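Long-range contacts in endo-beta-1,4-glucanase (Ampullaria crossean, PDB 5XBU), which probably hydrolyses internal beta-1,4-glucosidic bonds of cellulose, as a family 45 glycoside hydrolase: residues 32-36 against 45-49; 35-39 against 72-78; 61-65 against 108-114. All coordinates share one frame; numbering follows the deposited sequence. Where two conformers were deposited one is given.

Contact 1: 32-36 against 45-49; sequences DGHKG and SDTPF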
loop_
_atom_site.group_PDB
_atom_site.type_symbol
_atom_site.label_atom_id
_atom_site.label_comp_id
_atom_site.label_asym_id
_atom_site.label_seq_id
_atom_site.Cartn_x
_atom_site.Cartn_y
_atom_site.Cartn_z
ATOM N N ASP A 32 13.986 2.234 -2.307
ATOM C CA ASP A 32 15.023 2.075 -1.276
ATOM C C ASP A 32 15.914 0.854 -1.486
ATOM O O ASP A 32 16.914 0.676 -0.784
ATOM C CB ASP A 32 14.445 2.095 0.153
ATOM C CG ASP A 32 13.591 0.868 0.485
ATOM O OD1 ASP A 32 13.588 -0.129 -0.266
ATOM O OD2 ASP A 32 12.902 0.914 1.529
ATOM N N GLY A 33 15.537 0.026 -2.451
ATOM C CA GLY A 33 16.114 -1.244 -2.846
ATOM C C GLY A 33 16.320 -2.310 -1.794
ATOM O O GLY A 33 17.101 -3.233 -2.028
ATOM N N HIS A 34 15.642 -2.222 -0.653
ATOM C CA HIS A 34 15.760 -3.252 0.372
ATOM C C HIS A 34 14.991 -4.498 -0.045
ATOM O O HIS A 34 14.040 -4.441 -0.832
ATOM C CB HIS A 34 15.176 -2.772 1.703
ATOM C CG HIS A 34 16.002 -1.715 2.371
ATOM N ND1 HIS A 34 17.366 -1.839 2.528
ATOM C CD2 HIS A 34 15.662 -0.512 2.891
ATOM C CE1 HIS A 34 17.827 -0.758 3.126
ATOM N NE2 HIS A 34 16.815 0.062 3.353
ATOM N N LYS A 35 15.352 -5.630 0.567
ATOM C CA LYS A 35 14.579 -6.847 0.357
ATOM C C LYS A 35 13.141 -6.660 0.818
ATOM O O LYS A 35 12.195 -7.005 0.101
ATOM C CB LYS A 35 15.226 -8.012 1.100
ATOM C CG LYS A 35 14.399 -9.274 0.999
ATOM C CD LYS A 35 15.170 -10.504 1.423
ATOM C CE LYS A 35 15.494 -10.489 2.903
ATOM N NZ LYS A 35 16.322 -11.688 3.256
ATOM N N GLY A 36 12.964 -6.111 2.009
ATOM C CA GLY A 36 11.642 -5.801 2.516
ATOM C C GLY A 36 11.155 -6.787 3.570
ATOM O O GLY A 36 11.713 -7.865 3.803
ATOM N N SER A 45 20.114 -12.262 3.052
ATOM C CA SER A 45 20.605 -11.077 2.374
ATOM C C SER A 45 19.637 -9.920 2.581
ATOM O O SER A 45 18.532 -10.067 3.106
ATOM C CB SER A 45 20.714 -11.336 0.871
ATOM O OG SER A 45 19.448 -11.132 0.264
ATOM N N ASP A 46 20.063 -8.752 2.141
ATOM C CA ASP A 46 19.155 -7.632 1.906
ATOM C C ASP A 46 18.965 -7.376 0.411
ATOM O O ASP A 46 18.936 -6.232 -0.049
ATOM C CB ASP A 46 19.612 -6.368 2.636
ATOM C CG ASP A 46 18.601 -5.223 2.519
ATOM O OD1 ASP A 46 17.384 -5.482 2.639
ATOM O OD2 ASP A 46 19.014 -4.067 2.273
ATOM N N THR A 47 18.830 -8.447 -0.371
ATOM C CA THR A 47 18.746 -8.336 -1.824
ATOM C C THR A 47 17.370 -8.780 -2.282
ATOM O O THR A 47 17.040 -9.975 -2.159
ATOM C CB THR A 47 19.809 -9.202 -2.481
ATOM O OG1 THR A 47 21.095 -8.777 -2.023
ATOM C CG2 THR A 47 19.741 -9.041 -3.984
ATOM N N PRO A 48 16.509 -7.873 -2.741
ATOM C CA PRO A 48 15.198 -8.305 -3.224
ATOM C C PRO A 48 15.338 -9.115 -4.490
ATOM O O PRO A 48 16.235 -8.887 -5.303
ATOM C CB PRO A 48 14.463 -6.982 -3.495
ATOM C CG PRO A 48 15.575 -6.005 -3.814
ATOM C CD PRO A 48 16.721 -6.426 -2.919
ATOM N N PHE A 49 14.410 -10.025 -4.699
ATOM C CA PHE A 49 14.261 -10.584 -6.030
ATOM C C PHE A 49 13.953 -9.459 -7.012
ATOM O O PHE A 49 13.213 -8.524 -6.671
ATOM C CB PHE A 49 13.117 -11.594 -6.084
ATOM C CG PHE A 49 13.261 -12.768 -5.146
ATOM C CD1 PHE A 49 14.344 -13.609 -5.212
ATOM C CD2 PHE A 49 12.278 -13.053 -4.220
ATOM C CE1 PHE A 49 14.481 -14.709 -4.386
ATOM C CE2 PHE A 49 12.380 -14.145 -3.385
ATOM C CZ PHE A 49 13.493 -14.980 -3.455
HETATM O O HOH W 1 19.698 -3.715 -0.729
HETATM O O HOH W 2 14.888 -5.371 4.055
#
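Asp46 OD1 is gripped by two donors. One is the backbone N of Lys35, 2.9 Å from OD1, which approaches from above the carboxylate plane, 48° out of it. The other is a water that also takes a hydrogen bond from Gly36 N. This water lies 2.9 Å from Asp46 OD1. The second carboxylate oxygen is engaged as well. His34 ND1 donates to Asp46 OD2 over 2.8 Å, in the plane of the imidazole and on the syn side of the carboxylate. The bond is fairly straight, with an N-H...O angle of 162°. Ring and carboxylate planes are turned 38° apart. Asp46 carries CG anti to its own backbone N, and this brings both oxygens to the 34-35 backbone and the imidazole edge.

The Lys35 side chain leaves Asp46 and runs to Ser45. It passes Thr47 and bends at CG-CD, and Lys35 NZ donates to Ser45 O at 2.7 Å. NZ has a second acceptor in Gln42 O, so two carbonyls hold the ammonium group. Pro48 packs against the backbone of Gly33 to Lys35. Its CD sits 3.3 Å from Gly33 O, and its CB rests near Lys35 CA, 3.9 Å away.

Both segments belong to the same long loop between strand 22-30 and helix 50-54, and neither is helix or strand. The two limbs are joined by three direct hydrogen bonds and by the packing of Pro48. The carboxylate of Asp46 ties down a ring, a backbone N-H and a water at once, which probably limits its rotation.

Contact 2: 35-39 against 72-78; sequences KGACG and LWCGKNC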
loop_
_atom_site.group_PDB
_atom_site.type_symbol
_atom_site.label_atom_id
_atom_site.label_comp_id
_atom_site.label_asym_id
_atom_site.label_seq_id
_atom_site.Cartn_x
_atom_site.Cartn_y
_atom_site.Cartn_z
ATOM N N LYS A 35 15.352 -5.630 0.567
ATOM C CA LYS A 35 14.579 -6.847 0.357
ATOM C C LYS A 35 13.141 -6.660 0.818
ATOM O O LYS A 35 12.195 -7.005 0.101
ATOM C CB LYS A 35 15.226 -8.012 1.100
ATOM C CG LYS A 35 14.399 -9.274 0.999
ATOM C CD LYS A 35 15.170 -10.504 1.423
ATOM C CE LYS A 35 15.494 -10.489 2.903
ATOM N NZ LYS A 35 16.322 -11.688 3.256
ATOM N N GLY A 36 12.964 -6.111 2.009
ATOM C CA GLY A 36 11.642 -5.801 2.516
ATOM C C GLY A 36 11.155 -6.787 3.570
ATOM O O GLY A 36 11.713 -7.865 3.803
ATOM N N ALA A 37 10.047 -6.389 4.176
ATOM C CA ALA A 37 9.542 -6.976 5.401
ATOM C C ALA A 37 8.857 -8.314 5.207
ATOM O O ALA A 37 8.518 -8.952 6.213
ATOM C CB ALA A 37 8.586 -5.991 6.064
ATOM N N CYS A 38 8.632 -8.750 3.963
ATOM C CA CYS A 38 8.048 -10.050 3.706
ATOM C C CYS A 38 9.088 -11.051 3.220
ATOM O O CYS A 38 8.725 -12.180 2.867
ATOM C CB CYS A 38 6.873 -9.970 2.738
ATOM S SG CYS A 38 5.556 -8.874 3.345
ATOM N N GLY A 39 10.365 -10.688 3.252
ATOM C CA GLY A 39 11.395 -11.641 2.895
ATOM C C GLY A 39 11.430 -12.012 1.428
ATOM O O GLY A 39 11.848 -13.125 1.082
ATOM N N LEU A 72 7.193 -6.202 12.041
ATOM C CA LEU A 72 7.704 -5.692 10.785
ATOM C C LEU A 72 8.476 -6.750 10.007
ATOM O O LEU A 72 9.191 -6.413 9.068
ATOM C CB LEU A 72 8.541 -4.437 11.032
ATOM C CG LEU A 72 7.765 -3.219 11.536
ATOM C CD1 LEU A 72 8.768 -2.127 11.835
ATOM C CD2 LEU A 72 6.691 -2.725 10.565
ATOM N N TRP A 73 8.358 -8.013 10.384
ATOM C CA TRP A 73 8.895 -9.145 9.638
ATOM C C TRP A 73 7.777 -10.171 9.547
ATOM O O TRP A 73 7.215 -10.567 10.575
ATOM C CB TRP A 73 10.113 -9.740 10.350
ATOM C CG TRP A 73 10.632 -10.995 9.723
ATOM C CD1 TRP A 73 10.532 -12.256 10.222
ATOM C CD2 TRP A 73 11.332 -11.105 8.485
ATOM N NE1 TRP A 73 11.125 -13.157 9.374
ATOM C CE2 TRP A 73 11.631 -12.469 8.300
ATOM C CE3 TRP A 73 11.741 -10.186 7.512
ATOM C CZ2 TRP A 73 12.305 -12.928 7.181
ATOM C CZ3 TRP A 73 12.415 -10.645 6.408
ATOM C CH2 TRP A 73 12.693 -12.001 6.256
ATOM N N CYS A 74 7.411 -10.555 8.330
ATOM C CA CYS A 74 6.339 -11.518 8.123
ATOM C C CYS A 74 5.051 -11.056 8.811
ATOM O O CYS A 74 4.411 -11.775 9.578
ATOM C CB CYS A 74 6.712 -12.944 8.530
ATOM S SG CYS A 74 8.218 -13.595 7.744
ATOM N N GLY A 75 4.660 -9.831 8.492
ATOM C CA GLY A 75 3.372 -9.341 8.923
ATOM C C GLY A 75 2.251 -10.222 8.424
ATOM O O GLY A 75 2.368 -10.887 7.385
ATOM N N LYS A 76 1.137 -10.187 9.156
ATOM C CA LYS A 76 0.008 -11.035 8.823
ATOM C C LYS A 76 -0.423 -10.882 7.378
ATOM O O LYS A 76 -0.832 -11.860 6.753
ATOM C CB LYS A 76 -1.169 -10.745 9.754
ATOM C CG LYS A 76 -0.923 -11.056 11.215
ATOM C CD LYS A 76 -0.913 -12.515 11.490
ATOM C CE LYS A 76 -0.773 -12.680 12.968
ATOM N NZ LYS A 76 -1.704 -11.761 13.652
ATOM N N ASN A 77 -0.383 -9.655 6.838
ATOM C CA ASN A 77 -0.890 -9.406 5.500
ATOM C C ASN A 77 0.173 -9.419 4.410
ATOM O O ASN A 77 -0.117 -9.067 3.263
ATOM C CB ASN A 77 -1.772 -8.165 5.476
ATOM C CG ASN A 77 -3.131 -8.443 6.113
ATOM O OD1 ASN A 77 -3.686 -9.545 5.970
ATOM N ND2 ASN A 77 -3.667 -7.451 6.822
ATOM N N CYS A 78 1.366 -9.943 4.710
ATOM C CA CYS A 78 2.321 -10.238 3.644
ATOM C C CYS A 78 1.673 -11.146 2.618
ATOM O O CYS A 78 1.013 -12.130 2.961
ATOM C CB CYS A 78 3.565 -10.925 4.207
ATOM S SG CYS A 78 4.771 -9.861 4.960
#
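The chain of 35-39 meets that of 72-78 through one backbone bond, Cys74 N to Ala37 O, 2.9 Å long with an N-H...O angle of 162°. Two type I beta turns, Gly36 to Gly39 and Gly75 to Cys78, are stapled by a disulfide in this double-psi beta-barrel family protein. The bond runs between Cys38 SG and Cys78 SG, and its chi3 of -86° is close to the relaxed value for a disulfide. Cys38 CB lies 3.1 Å from Cys78 SG, as expected beside such a bridge.

Ala37 sits at the middle of the contact. Its carbonyl O also takes a CA-H...O contact from Trp73 CA, 3.5 Å away. The methyl group packs on another carbonyl: Ala37 CB is 3.1 Å from Leu72 O. Ala37 N donates to Asn110 OD1, which ties the turn to a third loop.

Trp73 holds CG anti to the backbone N (chi1 174°), and the six-membered part of the indole thereby comes back beside the 36-39 turn. It meets the turn obliquely, with Trp73 CH2 3.6 Å from Gly39 CA. Gly39 has a positive phi, and a side chain there would probably crowd the same ring atom. Bare backbone therefore lies next to the indole.

Cys74 is itself bonded to Cys180, which ties 72-78 to the C-terminal end of the chain as well. Cys74 SG stands 3.4 Å above the Trp73 ring plane, displaced toward the rim of the ring.

Contact 3: 61-65 against 108-114; sequences SERYF and VTNACPI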
loop_
_atom_site.group_PDB
_atom_site.type_symbol
_atom_site.label_atom_id
_atom_site.label_comp_id
_atom_site.label_asym_id
_atom_site.label_seq_id
_atom_site.Cartn_x
_atom_site.Cartn_y
_atom_site.Cartn_z
ATOM N N SER A 61 0.889 0.839 5.257
ATOM C CA SER A 61 1.021 1.286 6.623
ATOM C C SER A 61 0.965 0.099 7.595
ATOM O O SER A 61 0.229 -0.877 7.405
ATOM C CB SER A 61 -0.050 2.347 6.894
ATOM O OG SER A 61 -1.336 1.936 6.481
ATOM N N GLU A 62 1.742 0.262 8.667
ATOM C CA GLU A 62 2.083 -0.819 9.585
ATOM C C GLU A 62 0.879 -1.582 10.139
ATOM O O GLU A 62 0.911 -2.815 10.200
ATOM C CB GLU A 62 2.880 -0.200 10.737
ATOM C CG GLU A 62 3.422 -1.175 11.757
ATOM C CD GLU A 62 4.302 -0.498 12.784
ATOM O OE1 GLU A 62 4.334 -1.020 13.912
ATOM O OE2 GLU A 62 4.968 0.517 12.486
ATOM N N ARG A 63 -0.150 -0.882 10.618
ATOM C CA ARG A 63 -1.238 -1.593 11.278
ATOM C C ARG A 63 -2.057 -2.433 10.307
ATOM O O ARG A 63 -2.605 -3.460 10.720
ATOM C CB ARG A 63 -2.094 -0.636 12.097
ATOM C CG ARG A 63 -1.370 -0.071 13.310
ATOM C CD ARG A 63 -1.208 -1.110 14.466
ATOM N NE ARG A 63 -0.410 -0.494 15.543
ATOM C CZ ARG A 63 0.915 -0.446 15.569
ATOM N NH1 ARG A 63 1.620 -1.152 14.695
ATOM N NH2 ARG A 63 1.517 0.332 16.455
ATOM N N TYR A 64 -2.152 -2.067 9.027
ATOM C CA TYR A 64 -2.715 -2.996 8.054
ATOM C C TYR A 64 -1.733 -4.117 7.752
ATOM O O TYR A 64 -2.109 -5.292 7.717
ATOM C CB TYR A 64 -3.160 -2.290 6.759
ATOM C CG TYR A 64 -3.610 -3.283 5.726
ATOM C CD1 TYR A 64 -4.773 -4.027 5.887
ATOM C CD2 TYR A 64 -2.829 -3.542 4.617
ATOM C CE1 TYR A 64 -5.148 -4.988 4.977
ATOM C CE2 TYR A 64 -3.180 -4.506 3.713
ATOM C CZ TYR A 64 -4.334 -5.233 3.875
ATOM O OH TYR A 64 -4.630 -6.187 2.936
ATOM N N PHE A 65 -0.463 -3.764 7.515
ATOM C CA PHE A 65 0.562 -4.760 7.230
ATOM C C PHE A 65 0.510 -5.940 8.187
ATOM O O PHE A 65 0.616 -7.091 7.746
ATOM C CB PHE A 65 1.931 -4.091 7.291
ATOM C CG PHE A 65 3.068 -5.036 7.127
ATOM C CD1 PHE A 65 3.451 -5.457 5.875
ATOM C CD2 PHE A 65 3.789 -5.498 8.224
ATOM C CE1 PHE A 65 4.519 -6.328 5.714
ATOM C CE2 PHE A 65 4.841 -6.357 8.068
ATOM C CZ PHE A 65 5.208 -6.794 6.797
ATOM N N VAL A 108 1.280 -7.015 -1.358
ATOM C CA VAL A 108 1.991 -6.595 -0.159
ATOM C C VAL A 108 3.284 -7.388 -0.025
ATOM O O VAL A 108 3.260 -8.606 0.171
ATOM C CB VAL A 108 1.117 -6.816 1.084
ATOM C CG1 VAL A 108 1.885 -6.464 2.324
ATOM C CG2 VAL A 108 -0.204 -6.039 0.954
ATOM N N THR A 109 4.417 -6.682 -0.098
ATOM C CA THR A 109 5.726 -7.316 0.062
ATOM C C THR A 109 6.601 -6.604 1.073
ATOM O O THR A 109 7.716 -7.071 1.335
ATOM C CB THR A 109 6.475 -7.434 -1.264
ATOM O OG1 THR A 109 6.792 -6.113 -1.688
ATOM C CG2 THR A 109 5.690 -8.174 -2.305
ATOM N N ASN A 110 6.132 -5.514 1.676
ATOM C CA ASN A 110 6.954 -4.733 2.578
ATOM C C ASN A 110 6.011 -3.956 3.487
ATOM O O ASN A 110 4.795 -4.026 3.321
ATOM C CB ASN A 110 7.896 -3.871 1.731
ATOM C CG ASN A 110 9.003 -3.207 2.515
ATOM O OD1 ASN A 110 9.340 -3.598 3.628
ATOM N ND2 ASN A 110 9.598 -2.188 1.915
ATOM N N ALA A 111 6.588 -3.232 4.448
ATOM C CA ALA A 111 5.827 -2.441 5.407
ATOM C C ALA A 111 6.278 -0.992 5.388
ATOM O O ALA A 111 7.462 -0.705 5.195
ATOM C CB ALA A 111 6.053 -2.986 6.819
ATOM N N CYS A 112 5.316 -0.101 5.639
ATOM C CA CYS A 112 5.561 1.317 5.872
ATOM C C CYS A 112 5.393 1.540 7.376
ATOM O O CYS A 112 4.256 1.680 7.860
ATOM C CB CYS A 112 4.569 2.170 5.078
ATOM S SG CYS A 112 4.806 3.975 5.269
ATOM N N PRO A 113 6.476 1.507 8.164
ATOM C CA PRO A 113 6.299 1.608 9.621
ATOM C C PRO A 113 5.829 2.990 10.023
ATOM O O PRO A 113 6.124 3.994 9.370
ATOM C CB PRO A 113 7.700 1.357 10.191
ATOM C CG PRO A 113 8.492 0.768 9.096
ATOM C CD PRO A 113 7.886 1.242 7.806
ATOM N N ILE A 114 5.121 3.038 11.149
ATOM C CA ILE A 114 4.758 4.319 11.745
ATOM C C ILE A 114 6.009 5.153 11.967
ATOM O O ILE A 114 6.046 6.346 11.659
ATOM C CB ILE A 114 3.986 4.099 13.053
ATOM C CG1 ILE A 114 2.646 3.409 12.779
ATOM C CG2 ILE A 114 3.840 5.392 13.836
ATOM C CD1 ILE A 114 1.981 2.796 14.008
#
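Ala111 CB sits over the centre of one face of the Phe65 ring. The methyl is 3.5 Å from the ring centroid and 6° off its normal, a clear CH-pi contact. Phe65 has CG anti to the backbone N (chi1 175°), which turns the ring to this methyl. Val108 CG1 meets the same ring obliquely, while Val108 CG2 lies at the edge of the Tyr64 ring, whose OH bonds to Glu164.

At the other end Glu62 extends alongside Pro113. Its OE2 accepts from Ile114 N at 2.9 Å, on the anti side of the carboxylate. Its OE1 forms a salt bridge with Arg63 NH1, 2.8 Å away and near the guanidinium plane. Ile114 CD1 lies over one face of that guanidinium, toward its rim and 3.5 Å from Arg63 NH2, and the two side chains cross at about a right angle. An alanine in place of Glu62 removes the carboxylate, and would probably leave Ile114 N without this acceptor and Arg63 without its charged partner, freer to turn.

Ser61 and Cys112 make a single beta bridge between these ends. Strands 57-60 and 104-108 are parallel neighbours in the sheet, and their continuations, helix 62-65 and loop 109-114, stay packed together beyond it in this double-psi beta-barrel family domain.

How the contacts relate
Contacts 1 and 2 start from the same part of the chain and share Lys35 and Gly36; their centres are about 12 Å apart. Contact 1 closes within the loop between strand 22-30 and helix 50-54, before contact 3 opens; the centres of these two are about 16 Å apart. Contact 2 ties that loop to the one before strand 81-86. Contact 3 lies beside the sheet, nearest the middle of the chain, its centre about 8 Å from that of contact 2. Their segments alternate along the chain, and probable hydrogen bonds join Asn77 to Tyr64 and Phe65. Gly36 also packs on Asn110. Together the three form a continuous path from an outer loop to the barrel sheet.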